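Local coordinates for acyl-coenzyme A oxidase 3 (Yarrowia lipolytica, PDB 5YS9), which oxidises acyl-CoA substrates of several chain lengths to trans-2-enoyl-CoA with FAD, passing the electrons to oxygen to give hydrogen peroxide in peroxisomal beta-oxidation, at residues W417-I422 with A446-Q451; H111-M116 with S317-T322; Y363-A368 with A413-T418. All blocks are in the same frame, centred on the assembly; numbering follows the deposited sequence.

Contact 1: W417-I422 with A446-Q451; sequences WTCANI and ADWVVQ. With FAD (flavin-adenine dinucleotide), chain C.
Trp448 NE1, the indole nitrogen that lies 3.6 Å from Ala420 N, gives its hydrogen to Thr416 O, a carbonyl just upstream on the helix that carries Ala420. With chi1 at 180°, CG is anti to the backbone nitrogen, and the indole extends from Trp448 across to that helix. No hydrogen bond joins 417-422 and 446-451 directly; what joins them is packing, most of it on the indole. Cys419 SG sits over one face, 3.6 Å from the centroid of the six-membered ring and 19° off its normal, a sulfur-aromatic contact. Gln451 CG covers the opposite face, offset toward the rim. The methyl of Ala420 meets the pyrrole part, its CB 3.9 Å from Trp448 CD1, and lies more loosely against Val449 CG2. Replacing Trp448 by an alanine would probably leave Thr416 O without its indole donor and open a gap beneath the Cys419 sulfur. Val450 turns to the cofactor, its CG2 3.2 Å from the C8M methyl of the flavin, so segment 446-451, which carries the indole, also supplies part of the FAD pocket. Arg427 of the second subunit packs on Val449, which places the contact beside the dimer interface. Ser313 and Ser317 of helix 300-330 pack against Trp448 and Cys419 respectively, helix 349-385 lies against Thr418 and Ile422, and helix 458-477 borders Trp417.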
loop_
_atom_site.group_PDB
_atom_site.type_symbol
_atom_site.label_atom_id
_atom_site.label_comp_id
_atom_site.label_asym_id
_atom_site.label_seq_id
_atom_site.Cartn_x
_atom_site.Cartn_y
_atom_site.Cartn_z
ATOM N N TRP A 417 -8.857 -5.982 1.140
ATOM C CA TRP A 417 -7.553 -5.943 0.472
ATOM C C TRP A 417 -7.605 -5.342 -0.946
ATOM O O TRP A 417 -6.729 -4.562 -1.332
ATOM C CB TRP A 417 -6.923 -7.328 0.363
ATOM C CG TRP A 417 -6.164 -7.820 1.534
ATOM C CD1 TRP A 417 -5.357 -7.094 2.411
ATOM C CD2 TRP A 417 -6.092 -9.162 1.955
ATOM N NE1 TRP A 417 -4.813 -7.927 3.348
ATOM C CE2 TRP A 417 -5.223 -9.208 3.080
ATOM C CE3 TRP A 417 -6.669 -10.353 1.492
ATOM C CZ2 TRP A 417 -4.927 -10.402 3.743
ATOM C CZ3 TRP A 417 -6.358 -11.547 2.161
ATOM C CH2 TRP A 417 -5.504 -11.550 3.273
ATOM N N THR A 418 -8.617 -5.721 -1.710
ATOM C CA THR A 418 -8.770 -5.219 -3.041
ATOM C C THR A 418 -8.982 -3.696 -3.055
ATOM O O THR A 418 -8.359 -3.021 -3.867
ATOM C CB THR A 418 -9.891 -5.955 -3.791
ATOM O OG1 THR A 418 -9.465 -7.301 -4.029
ATOM C CG2 THR A 418 -10.132 -5.308 -5.151
ATOM N N CYS A 419 -9.814 -3.172 -2.143
ATOM C CA CYS A 419 -10.010 -1.749 -2.033
ATOM C C CYS A 419 -8.665 -1.034 -1.780
ATOM O O CYS A 419 -8.388 -0.003 -2.388
ATOM C CB CYS A 419 -11.080 -1.376 -0.960
ATOM S SG CYS A 419 -11.304 0.432 -0.719
ATOM N N ALA A 420 -7.847 -1.598 -0.895
ATOM C CA ALA A 420 -6.507 -1.082 -0.647
ATOM C C ALA A 420 -5.704 -1.072 -1.922
ATOM O O ALA A 420 -5.082 -0.082 -2.241
ATOM C CB ALA A 420 -5.794 -1.867 0.462
ATOM N N ASN A 421 -5.733 -2.164 -2.671
ATOM C CA ASN A 421 -4.902 -2.242 -3.867
ATOM C C ASN A 421 -5.327 -1.202 -4.908
ATOM O O ASN A 421 -4.496 -0.733 -5.675
ATOM C CB ASN A 421 -4.966 -3.645 -4.484
ATOM C CG ASN A 421 -4.450 -4.717 -3.554
ATOM O OD1 ASN A 421 -3.604 -4.452 -2.702
ATOM N ND2 ASN A 421 -4.958 -5.943 -3.716
ATOM N N ILE A 422 -6.630 -0.916 -4.963
ATOM C CA ILE A 422 -7.202 -0.019 -5.957
ATOM C C ILE A 422 -6.800 1.419 -5.642
ATOM O O ILE A 422 -6.378 2.182 -6.525
ATOM C CB ILE A 422 -8.753 -0.118 -6.007
ATOM C CG1 ILE A 422 -9.198 -1.450 -6.644
ATOM C CG2 ILE A 422 -9.348 1.071 -6.786
ATOM C CD1 ILE A 422 -10.703 -1.680 -6.610
ATOM N N ALA A 446 -4.055 5.332 3.968
ATOM C CA ALA A 446 -3.747 5.287 5.396
ATOM C C ALA A 446 -4.972 5.062 6.221
ATOM O O ALA A 446 -4.913 4.357 7.201
ATOM C CB ALA A 446 -3.097 6.600 5.829
ATOM N N ASP A 447 -6.060 5.742 5.906
ATOM C CA ASP A 447 -7.325 5.514 6.590
ATOM C C ASP A 447 -7.967 4.152 6.323
ATOM O O ASP A 447 -8.514 3.536 7.213
ATOM C CB ASP A 447 -8.318 6.631 6.290
ATOM C CG ASP A 447 -7.931 7.947 6.907
ATOM O OD1 ASP A 447 -7.004 7.996 7.710
ATOM O OD2 ASP A 447 -8.555 8.955 6.579
ATOM N N TRP A 448 -7.932 3.707 5.078
ATOM C CA TRP A 448 -8.588 2.461 4.698
ATOM C C TRP A 448 -8.027 1.202 5.330
ATOM O O TRP A 448 -8.751 0.295 5.664
ATOM C CB TRP A 448 -8.652 2.281 3.181
ATOM C CG TRP A 448 -9.324 0.990 2.806
ATOM C CD1 TRP A 448 -8.719 -0.153 2.445
ATOM C CD2 TRP A 448 -10.713 0.703 2.873
ATOM N NE1 TRP A 448 -9.634 -1.129 2.242
ATOM C CE2 TRP A 448 -10.877 -0.628 2.497
ATOM C CE3 TRP A 448 -11.839 1.454 3.187
ATOM C CZ2 TRP A 448 -12.116 -1.225 2.420
ATOM C CZ3 TRP A 448 -13.064 0.860 3.109
ATOM C CH2 TRP A 448 -13.197 -0.462 2.738
ATOM N N VAL A 449 -6.723 1.154 5.446
ATOM C CA VAL A 449 -5.970 -0.062 5.607
ATOM C C VAL A 449 -6.306 -0.855 6.881
ATOM O O VAL A 449 -6.175 -2.060 6.914
ATOM C CB VAL A 449 -4.480 0.242 5.371
ATOM C CG1 VAL A 449 -3.603 -0.010 6.569
ATOM C CG2 VAL A 449 -3.984 -0.428 4.115
ATOM N N VAL A 450 -6.747 -0.169 7.917
ATOM C CA VAL A 450 -7.110 -0.819 9.157
ATOM C C VAL A 450 -8.268 -1.807 8.980
ATOM O O VAL A 450 -8.396 -2.733 9.746
ATOM C CB VAL A 450 -7.382 0.207 10.282
ATOM C CG1 VAL A 450 -8.477 1.177 9.894
ATOM C CG2 VAL A 450 -7.702 -0.491 11.581
ATOM N N GLN A 451 -9.072 -1.619 7.946
ATOM C CA GLN A 451 -10.220 -2.468 7.646
ATOM C C GLN A 451 -9.785 -3.912 7.452
ATOM O O GLN A 451 -10.541 -4.831 7.667
ATOM C CB GLN A 451 -10.901 -2.002 6.365
ATOM C CG GLN A 451 -11.584 -0.659 6.446
ATOM C CD GLN A 451 -13.069 -0.775 6.634
ATOM O OE1 GLN A 451 -13.556 -0.855 7.740
ATOM N NE2 GLN A 451 -13.795 -0.781 5.550
HETATM P PA FAD C . -3.313 -10.618 16.348
HETATM O O1A FAD C . -2.351 -10.914 17.433
HETATM O O2A FAD C . -4.637 -11.281 16.317
HETATM O O5B FAD C . -2.581 -11.020 15.007
HETATM C C5B FAD C . -1.350 -10.410 14.659
HETATM C C4B FAD C . -0.785 -11.013 13.389
HETATM O O4B FAD C . -0.571 -12.407 13.580
HETATM C C3B FAD C . -1.761 -10.873 12.252
HETATM O O3B FAD C . -1.058 -10.583 11.061
HETATM C C2B FAD C . -2.356 -12.237 12.090
HETATM O O2B FAD C . -2.558 -12.496 10.714
HETATM C C1B FAD C . -1.323 -13.174 12.659
HETATM N N9A FAD C . -2.047 -14.292 13.293
HETATM C C8A FAD C . -2.789 -14.250 14.406
HETATM N N7A FAD C . -3.323 -15.454 14.666
HETATM C C5A FAD C . -2.924 -16.288 13.707
HETATM C C6A FAD C . -3.126 -17.706 13.379
HETATM N N6A FAD C . -3.882 -18.500 14.155
HETATM N N1A FAD C . -2.529 -18.179 12.275
HETATM C C2A FAD C . -1.775 -17.401 11.492
HETATM N N3A FAD C . -1.552 -16.113 11.729
HETATM C C4A FAD C . -2.087 -15.516 12.800
HETATM N N1 FAD C . -10.663 -3.209 19.268
HETATM C C2 FAD C . -11.714 -2.965 20.063
HETATM O O2 FAD C . -12.132 -3.857 20.796
HETATM N N3 FAD C . -12.344 -1.801 20.099
HETATM C C4 FAD C . -11.972 -0.790 19.346
HETATM O O4 FAD C . -12.570 0.276 19.410
HETATM C C4X FAD C . -10.830 -0.965 18.450
HETATM N N5 FAD C . -10.407 0.024 17.674
HETATM C C5X FAD C . -9.355 -0.160 16.875
HETATM C C6 FAD C . -8.949 0.894 16.097
HETATM C C7 FAD C . -7.874 0.757 15.264
HETATM C C7M FAD C . -7.469 1.930 14.421
HETATM C C8 FAD C . -7.155 -0.533 15.205
HETATM C C8M FAD C . -5.980 -0.709 14.294
HETATM C C9 FAD C . -7.565 -1.599 15.978
HETATM C C9A FAD C . -8.643 -1.459 16.819
HETATM N N10 FAD C . -9.083 -2.522 17.616
HETATM C C10 FAD C . -10.172 -2.276 18.454
HETATM C "C1'" FAD C . -8.400 -3.815 17.627
HETATM C "C2'" FAD C . -8.627 -4.713 16.425
HETATM O "O2'" FAD C . -9.948 -5.222 16.503
HETATM C "C3'" FAD C . -7.605 -5.848 16.473
HETATM O "O3'" FAD C . -6.339 -5.251 16.262
HETATM C "C4'" FAD C . -7.737 -6.989 15.464
HETATM O "O4'" FAD C . -9.040 -7.557 15.443
HETATM C "C5'" FAD C . -6.818 -8.129 15.833
HETATM O "O5'" FAD C . -5.476 -7.716 15.723
HETATM P P FAD C . -4.405 -8.033 16.843
HETATM O O1P FAD C . -3.674 -6.774 17.099
HETATM O O2P FAD C . -5.078 -8.754 17.950
HETATM O O3P FAD C . -3.423 -9.038 16.110
#

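Contact 2: H111-M116 with S317-T322; sequences HGIVDM and SQRFIT
Ile113 and Arg319 mark the closest backbone approach, with their CA atoms 7.5 Å apart. Segment 317-322 is helical throughout, while 111-116 is the connection between helix 101-111 and helix 116-136. Asp115 N bonds to His111 O (2.9 Å), a helix-like spacing, before Asp115 takes the N-cap position of the next helix. The Ile113 carbonyl of this connection faces helix 300-330. Arg319 reaches it with a chain extended from CG to NE, and NH1 donates to Ile113 O over 3.0 Å, a weak bond because the N-H...O angle is only 129°. The stronger partner of this guanidinium is Ile644 O, which takes NE. The flat group lies between two apolar neighbours: Phe320 CZ is 3.3 Å above the plane over its centre, and Val114 CG1 approaches the other face nearer the rim. Ile113 runs past Arg319 in the opposite direction, its CG2 3.8 Å from Arg319 CD. Gln318 crosses Ile113 at about a right angle, its NE2 3.9 Å from Ile113 CD1 and bonded to Phe315 O. The contact thus ties the N-terminal helical region to the long helix 300-330. Helix 641-644 touches Ile113 and Val114 as well, and helices 349-385 and 391-428 pack along Ser317 and Ile321.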
loop_
_atom_site.group_PDB
_atom_site.type_symbol
_atom_site.label_atom_id
_atom_site.label_comp_id
_atom_site.label_asym_id
_atom_site.label_seq_id
_atom_site.Cartn_x
_atom_site.Cartn_y
_atom_site.Cartn_z
ATOM N N HIS A 111 -20.673 8.899 4.170
ATOM C CA HIS A 111 -19.819 9.880 4.803
ATOM C C HIS A 111 -18.398 9.357 4.906
ATOM O O HIS A 111 -17.468 10.162 4.944
ATOM C CB HIS A 111 -20.341 10.189 6.213
ATOM C CG HIS A 111 -19.654 11.337 6.886
ATOM N ND1 HIS A 111 -19.388 11.357 8.237
ATOM C CD2 HIS A 111 -19.173 12.503 6.391
ATOM C CE1 HIS A 111 -18.808 12.503 8.547
ATOM N NE2 HIS A 111 -18.655 13.209 7.443
ATOM N N GLY A 112 -18.270 8.020 4.994
ATOM C CA GLY A 112 -17.002 7.310 5.020
ATOM C C GLY A 112 -16.234 7.350 3.714
ATOM O O GLY A 112 -15.070 7.017 3.677
ATOM N N ILE A 113 -16.884 7.746 2.636
ATOM C CA ILE A 113 -16.202 8.009 1.368
ATOM C C ILE A 113 -15.176 9.153 1.476
ATOM O O ILE A 113 -14.153 9.124 0.819
ATOM C CB ILE A 113 -17.205 8.341 0.255
ATOM C CG1 ILE A 113 -18.197 7.177 0.092
ATOM C CG2 ILE A 113 -16.499 8.591 -1.081
ATOM C CD1 ILE A 113 -19.415 7.478 -0.785
ATOM N N VAL A 114 -15.444 10.135 2.313
ATOM C CA VAL A 114 -14.511 11.255 2.534
ATOM C C VAL A 114 -14.052 11.535 3.959
ATOM O O VAL A 114 -13.055 12.220 4.158
ATOM C CB VAL A 114 -15.088 12.530 1.969
ATOM C CG1 VAL A 114 -15.074 12.438 0.456
ATOM C CG2 VAL A 114 -16.501 12.796 2.485
ATOM N N ASP A 115 -14.711 10.973 4.962
ATOM C CA ASP A 115 -14.241 11.132 6.354
ATOM C C ASP A 115 -14.326 9.788 7.087
ATOM O O ASP A 115 -15.330 9.426 7.645
ATOM C CB ASP A 115 -15.061 12.258 7.032
ATOM C CG ASP A 115 -14.509 12.650 8.373
ATOM O OD1 ASP A 115 -13.586 11.939 8.801
ATOM O OD2 ASP A 115 -15.010 13.631 8.995
ATOM N N MET A 116 -13.264 9.019 7.044
ATOM C CA MET A 116 -13.285 7.733 7.721
ATOM C C MET A 116 -13.011 7.854 9.227
ATOM O O MET A 116 -13.166 6.903 9.930
ATOM C CB MET A 116 -12.293 6.803 7.077
ATOM C CG MET A 116 -12.524 6.593 5.588
ATOM S SD MET A 116 -11.501 5.305 4.817
ATOM C CE MET A 116 -10.913 6.275 3.429
ATOM N N SER A 317 -13.750 2.513 -3.147
ATOM C CA SER A 317 -13.084 2.239 -4.407
ATOM C C SER A 317 -13.563 3.096 -5.584
ATOM O O SER A 317 -12.734 3.542 -6.377
ATOM C CB SER A 317 -13.209 0.761 -4.788
ATOM O OG SER A 317 -12.432 -0.030 -3.922
ATOM N N GLN A 318 -14.879 3.283 -5.693
ATOM C CA GLN A 318 -15.492 4.036 -6.780
ATOM C C GLN A 318 -14.946 5.475 -6.916
ATOM O O GLN A 318 -14.898 6.066 -8.022
ATOM C CB GLN A 318 -17.014 4.070 -6.606
ATOM C CG GLN A 318 -17.470 4.729 -5.310
ATOM C CD GLN A 318 -18.979 4.916 -5.183
ATOM O OE1 GLN A 318 -19.732 4.680 -6.095
ATOM N NE2 GLN A 318 -19.400 5.366 -4.034
ATOM N N ARG A 319 -14.548 6.038 -5.789
ATOM C CA ARG A 319 -14.033 7.399 -5.747
ATOM C C ARG A 319 -12.692 7.439 -6.485
ATOM O O ARG A 319 -12.489 8.256 -7.381
ATOM C CB ARG A 319 -13.880 7.823 -4.296
ATOM C CG ARG A 319 -13.566 9.294 -4.050
ATOM C CD ARG A 319 -13.156 9.523 -2.583
ATOM N NE ARG A 319 -12.215 10.638 -2.452
ATOM C CZ ARG A 319 -11.512 10.936 -1.364
ATOM N NH1 ARG A 319 -11.593 10.199 -0.263
ATOM N NH2 ARG A 319 -10.696 11.987 -1.408
ATOM N N PHE A 320 -11.771 6.614 -6.046
ATOM C CA PHE A 320 -10.442 6.563 -6.613
ATOM C C PHE A 320 -10.331 6.046 -8.031
ATOM O O PHE A 320 -9.561 6.549 -8.819
ATOM C CB PHE A 320 -9.479 5.962 -5.606
ATOM C CG PHE A 320 -9.422 6.769 -4.358
ATOM C CD1 PHE A 320 -8.701 7.934 -4.326
ATOM C CD2 PHE A 320 -10.188 6.439 -3.274
ATOM C CE1 PHE A 320 -8.684 8.715 -3.205
ATOM C CE2 PHE A 320 -10.185 7.219 -2.152
ATOM C CZ PHE A 320 -9.431 8.361 -2.119
ATOM N N ILE A 321 -11.123 5.045 -8.347
ATOM C CA ILE A 321 -11.212 4.574 -9.703
ATOM C C ILE A 321 -11.773 5.666 -10.591
ATOM O O ILE A 321 -11.369 5.797 -11.722
ATOM C CB ILE A 321 -11.967 3.238 -9.830
ATOM C CG1 ILE A 321 -11.615 2.563 -11.140
ATOM C CG2 ILE A 321 -13.462 3.435 -9.782
ATOM C CD1 ILE A 321 -10.190 2.108 -11.249
ATOM N N THR A 322 -12.729 6.426 -10.086
ATOM C CA THR A 322 -13.202 7.578 -10.823
ATOM C C THR A 322 -12.152 8.665 -10.992
ATOM O O THR A 322 -11.976 9.179 -12.072
ATOM C CB THR A 322 -14.488 8.166 -10.231
ATOM O OG1 THR A 322 -15.495 7.170 -10.204
ATOM C CG2 THR A 322 -14.978 9.285 -11.067
#

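Contact 3: Y363-A368 with A413-T418; sequences YAMKMA and AFTTWT
Met365 leaves its helix with CG anti to the carbonyl carbon (chi1 -81°) and then runs extended through SD to CE, a straight reach that carries the terminal methyl to the neighbouring helix. The two threonines facing it are turned differently. Thr415 has chi1 at 63°, which puts OG1 between the backbone nitrogen and the carbonyl carbon and swings CG2 round beside the nitrogen; Thr418, at -69°, holds CG2 anti to the nitrogen. Both thus offer a methyl to Met365. CG of Met365 lies 3.7 Å from Thr415 CG2, the two side chains sliding past each other in opposite directions. Farther out, CE comes to 3.2 Å from Thr418 CG2 as the side chains meet at a slant, and it also lies 3.2 Å from Thr415 O. The segments run antiparallel, nearest at the CA atoms of Met365 and Thr415, which are 6.6 Å apart.

The hydroxyls are used within helix 391-428. Thr418 OG1 donates to Phe414 O over 2.7 Å, tilted 31° from the carbonyl plane, and reaches that oxygen from the face opposite to Thr418 N. Thr415 OG1 has its partner in Leu411 O.

Helix 300-330 closes over the pair, with Ser313 touching Met365 and Ile310 touching Thr415. Helices 300-330, 349-385, 391-428 and 458-477 are consistent with the helical bundle that follows the middle domain in the acyl-CoA dehydrogenase fold, and this contact joins two of them in its interior. No hydrogen bond crosses between the segments. The bonds of both threonine hydroxyls to carbonyls of their own helix satisfy these polar groups locally, and cohesion across the interface rests on packing of the Met365 CG and CE carbons against two threonine side chains and the Thr415 carbonyl oxygen.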
loop_
_atom_site.group_PDB
_atom_site.type_symbol
_atom_site.label_atom_id
_atom_site.label_comp_id
_atom_site.label_asym_id
_atom_site.label_seq_id
_atom_site.Cartn_x
_atom_site.Cartn_y
_atom_site.Cartn_z
ATOM N N TYR A 363 -17.432 -2.653 -9.313
ATOM C CA TYR A 363 -18.834 -2.961 -9.552
ATOM C C TYR A 363 -19.163 -4.308 -8.944
ATOM O O TYR A 363 -20.213 -4.490 -8.358
ATOM C CB TYR A 363 -19.117 -3.047 -11.046
ATOM C CG TYR A 363 -19.582 -1.777 -11.708
ATOM C CD1 TYR A 363 -18.791 -0.642 -11.710
ATOM C CD2 TYR A 363 -20.800 -1.721 -12.359
ATOM C CE1 TYR A 363 -19.210 0.513 -12.323
ATOM C CE2 TYR A 363 -21.218 -0.569 -12.976
ATOM C CZ TYR A 363 -20.420 0.542 -12.954
ATOM O OH TYR A 363 -20.839 1.686 -13.568
ATOM N N ALA A 364 -18.244 -5.248 -9.110
ATOM C CA ALA A 364 -18.373 -6.604 -8.614
ATOM C C ALA A 364 -18.457 -6.666 -7.099
ATOM O O ALA A 364 -19.193 -7.463 -6.543
ATOM C CB ALA A 364 -17.224 -7.455 -9.111
ATOM N N MET A 365 -17.674 -5.838 -6.434
ATOM C CA MET A 365 -17.756 -5.741 -4.998
ATOM C C MET A 365 -19.186 -5.399 -4.600
ATOM O O MET A 365 -19.776 -6.088 -3.783
ATOM C CB MET A 365 -16.805 -4.709 -4.446
ATOM C CG MET A 365 -15.361 -5.171 -4.296
ATOM S SD MET A 365 -14.300 -3.718 -4.194
ATOM C CE MET A 365 -12.888 -4.575 -3.648
ATOM N N LYS A 366 -19.766 -4.365 -5.185
ATOM C CA LYS A 366 -21.154 -4.041 -4.831
ATOM C C LYS A 366 -22.154 -5.231 -5.076
ATOM O O LYS A 366 -22.985 -5.524 -4.227
ATOM C CB LYS A 366 -21.601 -2.740 -5.539
ATOM C CG LYS A 366 -22.871 -2.081 -5.016
ATOM C CD LYS A 366 -22.843 -1.818 -3.491
ATOM C CE LYS A 366 -23.989 -0.897 -3.034
ATOM N NZ LYS A 366 -25.295 -1.403 -3.577
ATOM N N MET A 367 -22.044 -5.932 -6.197
ATOM C CA MET A 367 -22.936 -7.059 -6.471
ATOM C C MET A 367 -22.791 -8.179 -5.434
ATOM O O MET A 367 -23.783 -8.802 -5.065
ATOM C CB MET A 367 -22.712 -7.606 -7.894
ATOM C CG MET A 367 -23.042 -6.626 -9.021
ATOM S SD MET A 367 -24.648 -5.883 -8.715
ATOM C CE MET A 367 -24.296 -4.238 -8.078
ATOM N N ALA A 368 -21.587 -8.404 -4.933
ATOM C CA ALA A 368 -21.402 -9.401 -3.878
ATOM C C ALA A 368 -21.986 -8.968 -2.506
ATOM O O ALA A 368 -22.519 -9.761 -1.755
ATOM C CB ALA A 368 -19.951 -9.769 -3.757
ATOM N N ALA A 413 -12.492 -10.258 3.650
ATOM C CA ALA A 413 -11.032 -10.253 3.547
ATOM C C ALA A 413 -10.578 -9.675 2.234
ATOM O O ALA A 413 -9.857 -8.681 2.224
ATOM C CB ALA A 413 -10.434 -11.629 3.733
ATOM N N PHE A 414 -11.066 -10.266 1.146
ATOM C CA PHE A 414 -10.600 -9.918 -0.198
ATOM C C PHE A 414 -11.074 -8.580 -0.757
ATOM O O PHE A 414 -10.324 -7.929 -1.494
ATOM C CB PHE A 414 -10.846 -11.087 -1.179
ATOM C CG PHE A 414 -9.891 -12.231 -0.948
ATOM C CD1 PHE A 414 -8.570 -12.121 -1.353
ATOM C CD2 PHE A 414 -10.287 -13.378 -0.242
ATOM C CE1 PHE A 414 -7.663 -13.151 -1.116
ATOM C CE2 PHE A 414 -9.392 -14.417 0.008
ATOM C CZ PHE A 414 -8.070 -14.301 -0.417
ATOM N N THR A 415 -12.295 -8.171 -0.415
ATOM C CA THR A 415 -12.798 -6.898 -0.854
ATOM C C THR A 415 -12.098 -5.776 -0.074
ATOM O O THR A 415 -11.865 -4.700 -0.596
ATOM C CB THR A 415 -14.365 -6.760 -0.812
ATOM O OG1 THR A 415 -14.887 -6.878 0.528
ATOM C CG2 THR A 415 -15.026 -7.755 -1.715
ATOM N N THR A 416 -11.745 -6.010 1.179
ATOM C CA THR A 416 -10.977 -4.990 1.880
ATOM C C THR A 416 -9.570 -4.868 1.307
ATOM O O THR A 416 -9.161 -3.750 0.980
ATOM C CB THR A 416 -11.021 -5.112 3.408
ATOM O OG1 THR A 416 -10.535 -6.380 3.856
ATOM C CG2 THR A 416 -12.436 -4.902 3.854
ATOM N N TRP A 417 -8.857 -5.982 1.140
ATOM C CA TRP A 417 -7.553 -5.943 0.472
ATOM C C TRP A 417 -7.605 -5.342 -0.946
ATOM O O TRP A 417 -6.729 -4.562 -1.332
ATOM C CB TRP A 417 -6.923 -7.328 0.363
ATOM C CG TRP A 417 -6.164 -7.820 1.534
ATOM C CD1 TRP A 417 -5.357 -7.094 2.411
ATOM C CD2 TRP A 417 -6.092 -9.162 1.955
ATOM N NE1 TRP A 417 -4.813 -7.927 3.348
ATOM C CE2 TRP A 417 -5.223 -9.208 3.080
ATOM C CE3 TRP A 417 -6.669 -10.353 1.492
ATOM C CZ2 TRP A 417 -4.927 -10.402 3.743
ATOM C CZ3 TRP A 417 -6.358 -11.547 2.161
ATOM C CH2 TRP A 417 -5.504 -11.550 3.273
ATOM N N THR A 418 -8.617 -5.721 -1.710
ATOM C CA THR A 418 -8.770 -5.219 -3.041
ATOM C C THR A 418 -8.982 -3.696 -3.055
ATOM O O THR A 418 -8.359 -3.021 -3.867
ATOM C CB THR A 418 -9.891 -5.955 -3.791
ATOM O OG1 THR A 418 -9.465 -7.301 -4.029
ATOM C CG2 THR A 418 -10.132 -5.308 -5.151
#

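In the fold
From the N terminus, contact 2 comes first and closes the widest loop: some 200 residues, including the strands of the middle domain, separate connection 111-116 from helix 300-330. Contact 3 then ties helix 349-385 to helix 391-428, the hairpin of consecutive long helices. Contact 1 opens where contact 3 ends and brings helix 441-448 back onto helix 391-428 after 23 residues. Contact 2 closes before the others open; contacts 3 and 1 abut, overlapping at Trp417 and Thr418, and none nests. In space they meet: Ser317 of contact 2 packs on Cys419, and Met116 SD on Asp447, linking the N-terminal region, the C-alpha1 helices and the segment beside the flavin.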